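Local coordinates for protein phospho-furanose lactonase (PDB 3OVG) that hydrolyses 1,4-lactones of phosphorylated pentonic acids, such as D-xylono-1,4-lactone 5-phosphate, with two zinc ions bound in each subunit, at residues Gly161-Leu166 with Gly192-Glu197. Numbering follows the deposited sequence.
Sequences GAIDRL and GTMALE
Gly-161 and Ala-162 meet Thr-193 and Met-194 in a contact between consecutive beta-alpha connections of the phosphotriesterase-type TIM barrel, after parallel strands 157-160 and 185-190; it continues from the short strand 163-164 to the first turn of helix 195-205. One hydrogen bond joins the loops: Gly-161 N donates to Thr-193 OG1 at 2.9 Å, nearly straight at 161°. The hydroxyl is set between the backbone N and the carbonyl carbon of its own residue and also bonds to Gln-190 O, which ties the bridge back to the end of strand 185-190. Met-194, a selenomethionine at the N-cap position of helix 195-205, turns at chi2 (-61°) and chi3 (-70°), which carries SE over the face of the Gly-161 to Ala-162 peptide; CG lies 3.6 Å from Ala-162 N, and SE is 4.0 Å from Gly-161 C. The aliphatic contacts lie beyond this cover: Met-194 CE reaches Ile-163 CG1 at 3.8 Å, and Ile-163 CD1 is 3.9 Å from Glu-197 CB. The Glu-197 carboxylate turns to the second subunit, where OE2 forms a salt bridge with Arg-301. Ile-163 and Asp-164 pair with an antiparallel strand of that same subunit. The Thr-193 side chain lies about 8 Å from that of the zinc ligand His-188 but about 12 Å from a zinc ion, so the contact is outside the first coordination shell. Bonded to both Gly-161 N and Gln-190 O, the Thr-193 hydroxyl fixes the spacing of the two connections at one point, while the rest, through to Glu-197 CB, relies on van der Waals contact.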
loop_
_atom_site.group_PDB
_atom_site.type_symbol
_atom_site.label_atom_id
_atom_site.label_comp_id
_atom_site.label_asym_id
_atom_site.label_seq_id
_atom_site.Cartn_x
_atom_site.Cartn_y
_atom_site.Cartn_z
ATOM N N GLY A 161 -12.581 1.893 -20.241
ATOM C CA GLY A 161 -13.066 3.136 -20.834
ATOM C C GLY A 161 -12.119 3.664 -21.890
ATOM O O GLY A 161 -12.108 4.854 -22.171
ATOM N N ALA A 162 -11.298 2.798 -22.479
ATOM C CA ALA A 162 -10.372 3.280 -23.509
ATOM C C ALA A 162 -9.760 2.139 -24.289
ATOM O O ALA A 162 -9.593 1.032 -23.767
ATOM C CB ALA A 162 -9.275 4.132 -22.912
ATOM N N ILE A 163 -9.456 2.413 -25.557
ATOM C CA ILE A 163 -8.695 1.466 -26.367
ATOM C C ILE A 163 -7.318 2.049 -26.576
ATOM O O ILE A 163 -7.145 3.078 -27.262
ATOM C CB ILE A 163 -9.367 1.195 -27.712
ATOM C CG1 ILE A 163 -10.759 0.606 -27.459
ATOM C CG2 ILE A 163 -8.469 0.266 -28.548
ATOM C CD1 ILE A 163 -11.590 0.250 -28.736
ATOM N N ASP A 164 -6.346 1.402 -25.945
ATOM C CA ASP A 164 -4.970 1.853 -25.985
ATOM C C ASP A 164 -4.404 1.609 -27.374
ATOM O O ASP A 164 -4.788 0.660 -28.047
ATOM C CB ASP A 164 -4.142 1.057 -24.975
ATOM C CG ASP A 164 -2.740 1.542 -24.894
ATOM O OD1 ASP A 164 -2.537 2.637 -24.326
ATOM O OD2 ASP A 164 -1.851 0.842 -25.446
ATOM N N ARG A 165 -3.473 2.438 -27.802
ATOM C CA ARG A 165 -2.849 2.214 -29.099
ATOM C C ARG A 165 -2.401 0.762 -29.293
ATOM O O ARG A 165 -2.581 0.212 -30.372
ATOM C CB ARG A 165 -1.678 3.166 -29.308
ATOM C CG ARG A 165 -0.604 3.083 -28.262
ATOM C CD ARG A 165 0.408 4.199 -28.530
ATOM N NE ARG A 165 0.930 4.081 -29.897
ATOM C CZ ARG A 165 1.901 3.236 -30.243
ATOM N NH1 ARG A 165 2.429 2.439 -29.329
ATOM N NH2 ARG A 165 2.324 3.165 -31.500
ATOM N N LEU A 166 -1.848 0.150 -28.241
ATOM C CA LEU A 166 -1.352 -1.240 -28.318
ATOM C C LEU A 166 -2.473 -2.282 -28.427
ATOM O O LEU A 166 -2.273 -3.399 -28.933
ATOM C CB LEU A 166 -0.420 -1.567 -27.136
ATOM C CG LEU A 166 1.088 -1.448 -27.432
ATOM C CD1 LEU A 166 1.470 -0.521 -28.597
ATOM C CD2 LEU A 166 1.968 -1.220 -26.203
ATOM N N GLY A 192 -16.881 -4.096 -19.630
ATOM C CA GLY A 192 -17.836 -4.091 -20.727
ATOM C C GLY A 192 -17.862 -2.750 -21.450
ATOM O O GLY A 192 -18.868 -2.406 -22.094
ATOM N N THR A 193 -16.771 -1.989 -21.324
ATOM C CA THR A 193 -16.616 -0.718 -22.034
ATOM C C THR A 193 -15.972 -0.884 -23.431
ATOM O O THR A 193 -15.193 -1.829 -23.693
ATOM C CB THR A 193 -15.771 0.307 -21.239
ATOM O OG1 THR A 193 -14.418 -0.190 -21.064
ATOM C CG2 THR A 193 -16.396 0.632 -19.874
HETATM N N MSE A 194 -16.292 0.071 -24.305
HETATM C CA MSE A 194 -15.740 0.149 -25.663
HETATM C C MSE A 194 -16.114 -1.031 -26.548
HETATM O O MSE A 194 -15.475 -1.274 -27.586
HETATM C CB MSE A 194 -14.211 0.248 -25.610
HETATM C CG MSE A 194 -13.707 1.315 -24.657
HETATM SE SE MSE A 194 -14.332 3.099 -25.199
HETATM C CE MSE A 194 -13.257 3.367 -26.879
ATOM N N ALA A 195 -17.152 -1.759 -26.159
ATOM C CA ALA A 195 -17.498 -2.983 -26.886
ATOM C C ALA A 195 -17.926 -2.663 -28.328
ATOM O O ALA A 195 -17.556 -3.361 -29.273
ATOM C CB ALA A 195 -18.577 -3.732 -26.161
ATOM N N LEU A 196 -18.707 -1.595 -28.482
ATOM C CA LEU A 196 -19.173 -1.175 -29.798
ATOM C C LEU A 196 -17.948 -0.911 -30.691
ATOM O O LEU A 196 -17.886 -1.306 -31.848
ATOM C CB LEU A 196 -19.990 0.114 -29.652
ATOM C CG LEU A 196 -20.536 0.725 -30.940
ATOM C CD1 LEU A 196 -21.422 -0.306 -31.689
ATOM C CD2 LEU A 196 -21.301 1.997 -30.635
ATOM N N GLU A 197 -16.968 -0.235 -30.120
ATOM C CA GLU A 197 -15.828 0.223 -30.871
ATOM C C GLU A 197 -14.889 -0.950 -31.220
ATOM O O GLU A 197 -14.390 -1.022 -32.323
ATOM C CB GLU A 197 -15.121 1.347 -30.104
ATOM C CG GLU A 197 -15.917 2.685 -30.097
ATOM C CD GLU A 197 -17.120 2.634 -29.164
ATOM O OE1 GLU A 197 -17.061 1.914 -28.159
ATOM O OE2 GLU A 197 -18.123 3.302 -29.423
#